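Local structure of putative methylthioribose-1-phosphate isomerase (Pyrococcus horikoshii OT3, 6A34) at residues 269-281 with 326-338. The protein probably catalyses the interconversion of 5-methylthioribose 1-phosphate and 5-methylthioribulose 1-phosphate in the methionine salvage pathway. Sequence-based numbering, arbitrary orientation.
Sequences REHGIPFFAVAPL and TPHKYLTGIITDR
Thr-332 grips Phe-275 twice: its OG1 accepts from Phe-275 N at 3.1 Å, nearly straight at 170°, while its own N donates to Phe-275 O. With chi1 at -54°, OG1 sits beside the threonine's backbone N, and the two polar atoms can face one residue; CG2 is left to touch Phe-276 CZ, with CB over one face of that ring. Further along, Ile-335 takes over, its N bonding Ala-277 O at 2.8 Å and its O receiving Ala-279 N; Ala-277 N reaches Gly-333 O only weakly. Strands 275-278 and 333-336 thus run parallel as neighbours in the Rossmann-like sheet of the eIF-2B-related MtnA family, with strand 241-244 on the far side of 275-278. On one face Ile-335 CD1 lies 3.8 Å from Phe-276 CB, and Ile-335 CB meets Val-278 CB; on the other, Leu-331 CD2 touches both Ala-277 CB and the Phe-275 ring, and Phe-345 of helix 345-354 packs on Leu-331. Past the strands, Asp-337 OD1 receives Leu-281 N at 2.9 Å, nearly in line with its C-O bond, while OD2 forms a salt bridge with Arg-149. At the other end, Tyr-330 CE1 lies over one face of the Arg-269 guanidinium, 3.3 Å from NE, with the planes 42° apart. Replacing Tyr-330 by an alanine would probably strip the ring from that guanidinium face, leaving the group to rely more on its second-subunit partner. That partner is Glu-270 of the second subunit, whose OE1 forms a salt bridge with Arg-269 NH2 and whose side chain also packs on Tyr-330.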
ATOM      1  N   ARG A 269      -7.542  -4.428  16.485  1.00 31.60           N
ATOM      2  CA  ARG A 269      -7.563  -5.233  17.691  1.00 32.80           C
ATOM      3  C   ARG A 269      -6.389  -4.843  18.594  1.00 30.88           C
ATOM      4  O   ARG A 269      -6.571  -4.650  19.786  1.00 28.96           O
ATOM      5  CB  ARG A 269      -7.528  -6.715  17.303  1.00 35.20           C
ATOM      6  CG  ARG A 269      -7.884  -7.663  18.440  1.00 42.74           C
ATOM      7  CD  ARG A 269      -6.754  -8.617  18.758  1.00 42.12           C
ATOM      8  NE  ARG A 269      -6.992  -9.975  18.272  1.00 51.84           N
ATOM      9  CZ  ARG A 269      -6.018 -10.855  18.042  1.00 58.58           C
ATOM     10  NH1 ARG A 269      -6.277 -12.152  17.920  1.00 68.03           N
ATOM     11  NH2 ARG A 269      -4.780 -10.420  17.916  1.00 46.77           N
ATOM     12  N   GLU A 270      -5.190  -4.718  18.020  1.00 27.18           N
ATOM     13  CA  GLU A 270      -4.026  -4.296  18.788  1.00 30.22           C
ATOM     14  C   GLU A 270      -4.280  -2.959  19.525  1.00 32.40           C
ATOM     15  O   GLU A 270      -3.735  -2.721  20.642  1.00 26.32           O
ATOM     16  CB  GLU A 270      -2.820  -4.173  17.856  1.00 33.41           C
ATOM     17  CG  GLU A 270      -1.556  -3.684  18.536  1.00 35.81           C
ATOM     18  CD  GLU A 270      -1.120  -4.577  19.680  1.00 47.51           C
ATOM     19  OE1 GLU A 270      -1.026  -5.822  19.464  1.00 50.52           O
ATOM     20  OE2 GLU A 270      -0.909  -4.028  20.783  1.00 54.14           O
ATOM     21  N   HIS A 271      -5.063  -2.055  18.914  1.00 29.75           N
ATOM     22  CA  HIS A 271      -5.295  -0.742  19.504  1.00 30.44           C
ATOM     23  C   HIS A 271      -6.659  -0.652  20.226  1.00 32.68           C
ATOM     24  O   HIS A 271      -7.055   0.443  20.633  1.00 29.43           O
ATOM     25  CB  HIS A 271      -5.143   0.311  18.401  1.00 29.04           C
ATOM     26  CG  HIS A 271      -3.753   0.358  17.872  1.00 32.05           C
ATOM     27  ND1 HIS A 271      -3.389  -0.249  16.666  1.00 28.47           N
ATOM     28  CD2 HIS A 271      -2.629   0.867  18.419  1.00 29.34           C
ATOM     29  CE1 HIS A 271      -2.095  -0.096  16.496  1.00 31.81           C
ATOM     30  NE2 HIS A 271      -1.606   0.580  17.555  1.00 34.33           N
ATOM     31  N   GLY A 272      -7.392  -1.775  20.333  1.00 31.66           N
ATOM     32  CA  GLY A 272      -8.819  -1.795  20.840  1.00 29.64           C
ATOM     33  C   GLY A 272      -9.742  -0.798  20.134  1.00 29.08           C
ATOM     34  O   GLY A 272     -10.541  -0.119  20.756  1.00 30.09           O
ATOM     35  N   ILE A 273      -9.590  -0.656  18.818  1.00 28.04           N
ATOM     36  CA  ILE A 273     -10.424   0.174  18.035  1.00 25.84           C
ATOM     37  C   ILE A 273     -11.571  -0.687  17.531  1.00 27.48           C
ATOM     38  O   ILE A 273     -11.374  -1.743  16.923  1.00 25.35           O
ATOM     39  CB  ILE A 273      -9.645   0.827  16.880  1.00 28.54           C
ATOM     40  CG1 ILE A 273      -8.467   1.666  17.392  1.00 29.39           C
ATOM     41  CG2 ILE A 273     -10.580   1.667  16.053  1.00 27.81           C
ATOM     42  CD1 ILE A 273      -7.533   2.162  16.318  1.00 27.77           C
ATOM     43  N   PRO A 274     -12.825  -0.287  17.822  1.00 27.27           N
ATOM     44  CA  PRO A 274     -13.980  -0.970  17.260  1.00 29.78           C
ATOM     45  C   PRO A 274     -13.851  -1.100  15.735  1.00 27.75           C
ATOM     46  O   PRO A 274     -13.438  -0.187  15.062  1.00 28.64           O
ATOM     47  CB  PRO A 274     -15.173  -0.095  17.674  1.00 29.52           C
ATOM     48  CG  PRO A 274     -14.717   0.677  18.855  1.00 27.82           C
ATOM     49  CD  PRO A 274     -13.207   0.810  18.714  1.00 28.05           C
ATOM     50  N   PHE A 275     -14.229  -2.270  15.230  1.00 27.72           N
ATOM     51  CA  PHE A 275     -14.032  -2.674  13.873  1.00 25.82           C
ATOM     52  C   PHE A 275     -15.318  -3.330  13.361  1.00 26.15           C
ATOM     53  O   PHE A 275     -15.714  -4.409  13.842  1.00 30.15           O
ATOM     54  CB  PHE A 275     -12.858  -3.656  13.838  1.00 25.63           C
ATOM     55  CG  PHE A 275     -12.540  -4.212  12.484  1.00 24.94           C
ATOM     56  CD1 PHE A 275     -11.694  -3.544  11.628  1.00 28.94           C
ATOM     57  CD2 PHE A 275     -13.118  -5.378  12.048  1.00 27.54           C
ATOM     58  CE1 PHE A 275     -11.402  -4.061  10.377  1.00 31.53           C
ATOM     59  CE2 PHE A 275     -12.821  -5.896  10.800  1.00 27.28           C
ATOM     60  CZ  PHE A 275     -11.980  -5.232   9.959  1.00 28.57           C
ATOM     61  N   PHE A 276     -15.954  -2.689  12.385  1.00 27.85           N
ATOM     62  CA  PHE A 276     -17.239  -3.144  11.838  1.00 28.10           C
ATOM     63  C   PHE A 276     -17.154  -3.438  10.346  1.00 27.05           C
ATOM     64  O   PHE A 276     -16.498  -2.719   9.595  1.00 33.43           O
ATOM     65  CB  PHE A 276     -18.307  -2.079  12.023  1.00 26.07           C
ATOM     66  CG  PHE A 276     -18.700  -1.810  13.450  1.00 27.53           C
ATOM     67  CD1 PHE A 276     -18.000  -0.894  14.220  1.00 31.33           C
ATOM     68  CD2 PHE A 276     -19.801  -2.434  13.998  1.00 27.40           C
ATOM     69  CE1 PHE A 276     -18.386  -0.629  15.524  1.00 31.57           C
ATOM     70  CE2 PHE A 276     -20.185  -2.171  15.300  1.00 31.13           C
ATOM     71  CZ  PHE A 276     -19.486  -1.257  16.058  1.00 30.77           C
ATOM     72  N   ALA A 277     -17.879  -4.474   9.938  1.00 25.68           N
ATOM     73  CA  ALA A 277     -18.249  -4.739   8.569  1.00 26.80           C
ATOM     74  C   ALA A 277     -19.693  -4.269   8.380  1.00 31.93           C
ATOM     75  O   ALA A 277     -20.500  -4.365   9.308  1.00 34.89           O
ATOM     76  CB  ALA A 277     -18.137  -6.225   8.282  1.00 27.76           C
ATOM     77  N   VAL A 278     -20.006  -3.768   7.187  1.00 31.82           N
ATOM     78  CA  VAL A 278     -21.333  -3.355   6.821  1.00 32.28           C
ATOM     79  C   VAL A 278     -21.628  -3.980   5.458  1.00 34.74           C
ATOM     80  O   VAL A 278     -20.797  -3.861   4.529  1.00 35.26           O
ATOM     81  CB  VAL A 278     -21.487  -1.818   6.807  1.00 36.57           C
ATOM     82  CG1 VAL A 278     -20.391  -1.111   6.021  1.00 36.78           C
ATOM     83  CG2 VAL A 278     -22.855  -1.387   6.285  1.00 37.65           C
ATOM     84  N   ALA A 279     -22.769  -4.679   5.363  1.00 33.70           N
ATOM     85  CA  ALA A 279     -23.260  -5.287   4.123  1.00 32.55           C
ATOM     86  C   ALA A 279     -24.739  -5.638   4.241  1.00 38.90           C
ATOM     87  O   ALA A 279     -25.224  -5.848   5.351  1.00 36.87           O
ATOM     88  CB  ALA A 279     -22.482  -6.513   3.815  1.00 35.19           C
ATOM     89  N   PRO A 280     -25.477  -5.737   3.107  1.00 37.17           N
ATOM     90  CA  PRO A 280     -26.865  -6.200   3.119  1.00 35.04           C
ATOM     91  C   PRO A 280     -26.930  -7.711   3.349  1.00 34.55           C
ATOM     92  O   PRO A 280     -25.928  -8.389   3.135  1.00 34.62           O
ATOM     93  CB  PRO A 280     -27.391  -5.802   1.730  1.00 36.63           C
ATOM     94  CG  PRO A 280     -26.166  -5.803   0.846  1.00 39.97           C
ATOM     95  CD  PRO A 280     -24.992  -5.464   1.745  1.00 37.57           C
ATOM     96  N   LEU A 281     -28.096  -8.209   3.790  1.00 38.04           N
ATOM     97  CA  LEU A 281     -28.351  -9.651   4.041  1.00 41.79           C
ATOM     98  C   LEU A 281     -27.939 -10.536   2.851  1.00 44.70           C
ATOM     99  O   LEU A 281     -27.449 -11.639   3.049  1.00 47.72           O
ATOM    100  CB  LEU A 281     -29.824  -9.868   4.392  1.00 48.32           C
ATOM    101  CG  LEU A 281     -30.100 -10.201   5.860  1.00 54.08           C
ATOM    102  CD1 LEU A 281     -29.459  -9.185   6.785  1.00 54.16           C
ATOM    103  CD2 LEU A 281     -31.592 -10.297   6.121  1.00 55.95           C
ATOM    104  N   THR A 326     -11.076 -12.331   6.838  1.00 28.56           N
ATOM    105  CA  THR A 326     -10.930 -11.850   8.168  1.00 29.00           C
ATOM    106  C   THR A 326     -11.730 -12.760   9.101  1.00 31.34           C
ATOM    107  O   THR A 326     -12.951 -12.878   8.905  1.00 27.25           O
ATOM    108  CB  THR A 326     -11.438 -10.397   8.234  1.00 32.18           C
ATOM    109  OG1 THR A 326     -10.579  -9.569   7.430  1.00 30.24           O
ATOM    110  CG2 THR A 326     -11.526  -9.892   9.661  1.00 32.01           C
ATOM    111  N   PRO A 327     -11.088 -13.447  10.085  1.00 29.08           N
ATOM    112  CA  PRO A 327     -11.802 -14.252  11.080  1.00 29.64           C
ATOM    113  C   PRO A 327     -12.776 -13.391  11.914  1.00 33.63           C
ATOM    114  O   PRO A 327     -12.454 -12.221  12.242  1.00 33.15           O
ATOM    115  CB  PRO A 327     -10.684 -14.857  11.960  1.00 29.46           C
ATOM    116  CG  PRO A 327      -9.431 -14.836  11.066  1.00 27.44           C
ATOM    117  CD  PRO A 327      -9.625 -13.564  10.255  1.00 31.92           C
ATOM    118  N   HIS A 328     -13.943 -13.972  12.259  1.00 30.45           N
ATOM    119  CA  HIS A 328     -15.071 -13.251  12.873  1.00 28.99           C
ATOM    120  C   HIS A 328     -14.696 -12.609  14.210  1.00 26.95           C
ATOM    121  O   HIS A 328     -15.270 -11.613  14.551  1.00 29.65           O
ATOM    122  CB  HIS A 328     -16.305 -14.145  13.038  1.00 28.25           C
ATOM    123  CG  HIS A 328     -16.069 -15.337  13.896  1.00 27.50           C
ATOM    124  ND1 HIS A 328     -16.150 -15.281  15.292  1.00 29.41           N
ATOM    125  CD2 HIS A 328     -15.739 -16.602  13.563  1.00 25.17           C
ATOM    126  CE1 HIS A 328     -15.850 -16.480  15.777  1.00 30.43           C
ATOM    127  NE2 HIS A 328     -15.592 -17.309  14.726  1.00 28.32           N
ATOM    128  N   LYS A 329     -13.725 -13.168  14.931  1.00 26.70           N
ATOM    129  CA  LYS A 329     -13.377 -12.720  16.259  1.00 29.47           C
ATOM    130  C   LYS A 329     -12.840 -11.274  16.297  1.00 32.31           C
ATOM    131  O   LYS A 329     -12.878 -10.591  17.367  1.00 35.39           O
ATOM    132  CB  LYS A 329     -12.360 -13.687  16.875  1.00 33.79           C
ATOM    133  CG  LYS A 329     -10.971 -13.672  16.253  1.00 37.00           C
ATOM    134  CD  LYS A 329      -9.943 -14.454  17.067  1.00 39.03           C
ATOM    135  CE  LYS A 329      -8.548 -14.405  16.484  1.00 43.02           C
ATOM    136  NZ  LYS A 329      -7.526 -14.865  17.449  1.00 46.05           N
ATOM    137  N   TYR A 330     -12.327 -10.794  15.167  1.00 27.96           N
ATOM    138  CA  TYR A 330     -11.880  -9.425  15.016  1.00 27.93           C
ATOM    139  C   TYR A 330     -13.059  -8.446  14.882  1.00 27.71           C
ATOM    140  O   TYR A 330     -12.846  -7.230  14.983  1.00 30.23           O
ATOM    141  CB  TYR A 330     -10.942  -9.339  13.798  1.00 27.88           C
ATOM    142  CG  TYR A 330      -9.655 -10.113  13.958  1.00 24.60           C
ATOM    143  CD1 TYR A 330      -8.664  -9.631  14.783  1.00 26.97           C
ATOM    144  CD2 TYR A 330      -9.401 -11.294  13.297  1.00 24.51           C
ATOM    145  CE1 TYR A 330      -7.490 -10.319  15.011  1.00 24.19           C
ATOM    146  CE2 TYR A 330      -8.200 -11.981  13.468  1.00 25.90           C
ATOM    147  CZ  TYR A 330      -7.240 -11.492  14.336  1.00 26.40           C
ATOM    148  OH  TYR A 330      -6.048 -12.126  14.590  1.00 27.63           O
ATOM    149  N   LEU A 331     -14.290  -8.939  14.651  1.00 27.43           N
ATOM    150  CA  LEU A 331     -15.453  -8.039  14.424  1.00 27.52           C
ATOM    151  C   LEU A 331     -16.074  -7.617  15.757  1.00 27.45           C
ATOM    152  O   LEU A 331     -16.382  -8.437  16.591  1.00 29.88           O
ATOM    153  CB  LEU A 331     -16.515  -8.716  13.563  1.00 27.62           C
ATOM    154  CG  LEU A 331     -16.219  -8.808  12.075  1.00 29.03           C
ATOM    155  CD1 LEU A 331     -17.144  -9.814  11.397  1.00 30.56           C
ATOM    156  CD2 LEU A 331     -16.370  -7.451  11.418  1.00 32.91           C
ATOM    157  N   THR A 332     -16.328  -6.314  15.894  1.00 29.32           N
ATOM    158  CA  THR A 332     -17.124  -5.790  16.981  1.00 29.66           C
ATOM    159  C   THR A 332     -18.609  -6.047  16.670  1.00 25.95           C
ATOM    160  O   THR A 332     -19.369  -6.343  17.535  1.00 27.05           O
ATOM    161  CB  THR A 332     -16.819  -4.308  17.203  1.00 31.35           C
ATOM    162  OG1 THR A 332     -15.413  -4.144  17.389  1.00 30.66           O
ATOM    163  CG2 THR A 332     -17.574  -3.751  18.388  1.00 32.08           C
ATOM    164  N   GLY A 333     -19.009  -5.849  15.420  1.00 28.06           N
ATOM    165  CA  GLY A 333     -20.357  -6.120  14.963  1.00 29.97           C
ATOM    166  C   GLY A 333     -20.457  -6.116  13.451  1.00 30.86           C
ATOM    167  O   GLY A 333     -19.519  -5.703  12.750  1.00 31.32           O
ATOM    168  N   ILE A 334     -21.592  -6.597  12.948  1.00 29.49           N
ATOM    169  CA  ILE A 334     -21.863  -6.592  11.529  1.00 32.46           C
ATOM    170  C   ILE A 334     -23.123  -5.745  11.291  1.00 33.84           C
ATOM    171  O   ILE A 334     -24.215  -6.107  11.726  1.00 36.51           O
ATOM    172  CB  ILE A 334     -22.044  -8.011  10.960  1.00 28.25           C
ATOM    173  CG1 ILE A 334     -20.801  -8.875  11.148  1.00 30.48           C
ATOM    174  CG2 ILE A 334     -22.460  -7.920   9.508  1.00 27.85           C
ATOM    175  CD1 ILE A 334     -20.946 -10.301  10.649  1.00 33.65           C
ATOM    176  N   ILE A 335     -22.949  -4.641  10.569  1.00 31.71           N
ATOM    177  CA  ILE A 335     -24.017  -3.728  10.286  1.00 33.08           C
ATOM    178  C   ILE A 335     -24.702  -4.213   9.010  1.00 35.72           C
ATOM    179  O   ILE A 335     -24.054  -4.321   7.976  1.00 38.67           O
ATOM    180  CB  ILE A 335     -23.502  -2.286  10.160  1.00 29.36           C
ATOM    181  CG1 ILE A 335     -22.681  -1.861  11.373  1.00 28.80           C
ATOM    182  CG2 ILE A 335     -24.669  -1.340   9.933  1.00 32.08           C
ATOM    183  CD1 ILE A 335     -21.725  -0.736  11.100  1.00 29.28           C
ATOM    184  N   THR A 336     -25.989  -4.560   9.124  1.00 34.12           N
ATOM    185  CA  THR A 336     -26.784  -5.002   7.986  1.00 33.92           C
ATOM    186  C   THR A 336     -27.984  -4.069   7.800  1.00 32.45           C
ATOM    187  O   THR A 336     -28.257  -3.202   8.621  1.00 32.47           O
ATOM    188  CB  THR A 336     -27.309  -6.434   8.121  1.00 32.22           C
ATOM    189  OG1 THR A 336     -28.485  -6.399   8.924  1.00 31.15           O
ATOM    190  CG2 THR A 336     -26.282  -7.394   8.669  1.00 36.86           C
ATOM    191  N   ASP A 337     -28.702  -4.286   6.697  1.00 37.07           N
ATOM    192  CA  ASP A 337     -29.878  -3.475   6.350  1.00 39.39           C
ATOM    193  C   ASP A 337     -31.069  -3.906   7.217  1.00 38.57           C
ATOM    194  O   ASP A 337     -32.124  -3.309   7.083  1.00 44.14           O
ATOM    195  CB  ASP A 337     -30.222  -3.606   4.868  1.00 37.33           C
ATOM    196  CG  ASP A 337     -30.584  -5.025   4.466  1.00 37.84           C
ATOM    197  OD1 ASP A 337     -29.726  -5.932   4.632  1.00 36.60           O
ATOM    198  OD2 ASP A 337     -31.725  -5.215   3.996  1.00 38.95           O
ATOM    199  N   ARG A 338     -30.877  -4.901   8.103  1.00 36.13           N
ATOM    200  CA  ARG A 338     -31.938  -5.338   9.038  1.00 41.91           C
ATOM    201  C   ARG A 338     -31.428  -5.296  10.482  1.00 40.18           C
ATOM    202  O   ARG A 338     -31.916  -6.001  11.316  1.00 43.51           O
ATOM    203  CB  ARG A 338     -32.461  -6.724   8.638  1.00 42.03           C
ATOM    204  CG  ARG A 338     -33.147  -6.771   7.268  1.00 47.79           C
ATOM    205  CD  ARG A 338     -34.391  -5.870   7.170  1.00 57.01           C
ATOM    206  NE  ARG A 338     -35.131  -5.898   5.893  1.00 62.06           N
ATOM    207  CZ  ARG A 338     -36.089  -5.026   5.532  1.00 57.85           C
ATOM    208  NH1 ARG A 338     -36.527  -4.109   6.382  1.00 53.19           N
ATOM    209  NH2 ARG A 338     -36.592  -5.064   4.309  1.00 56.06           N
TER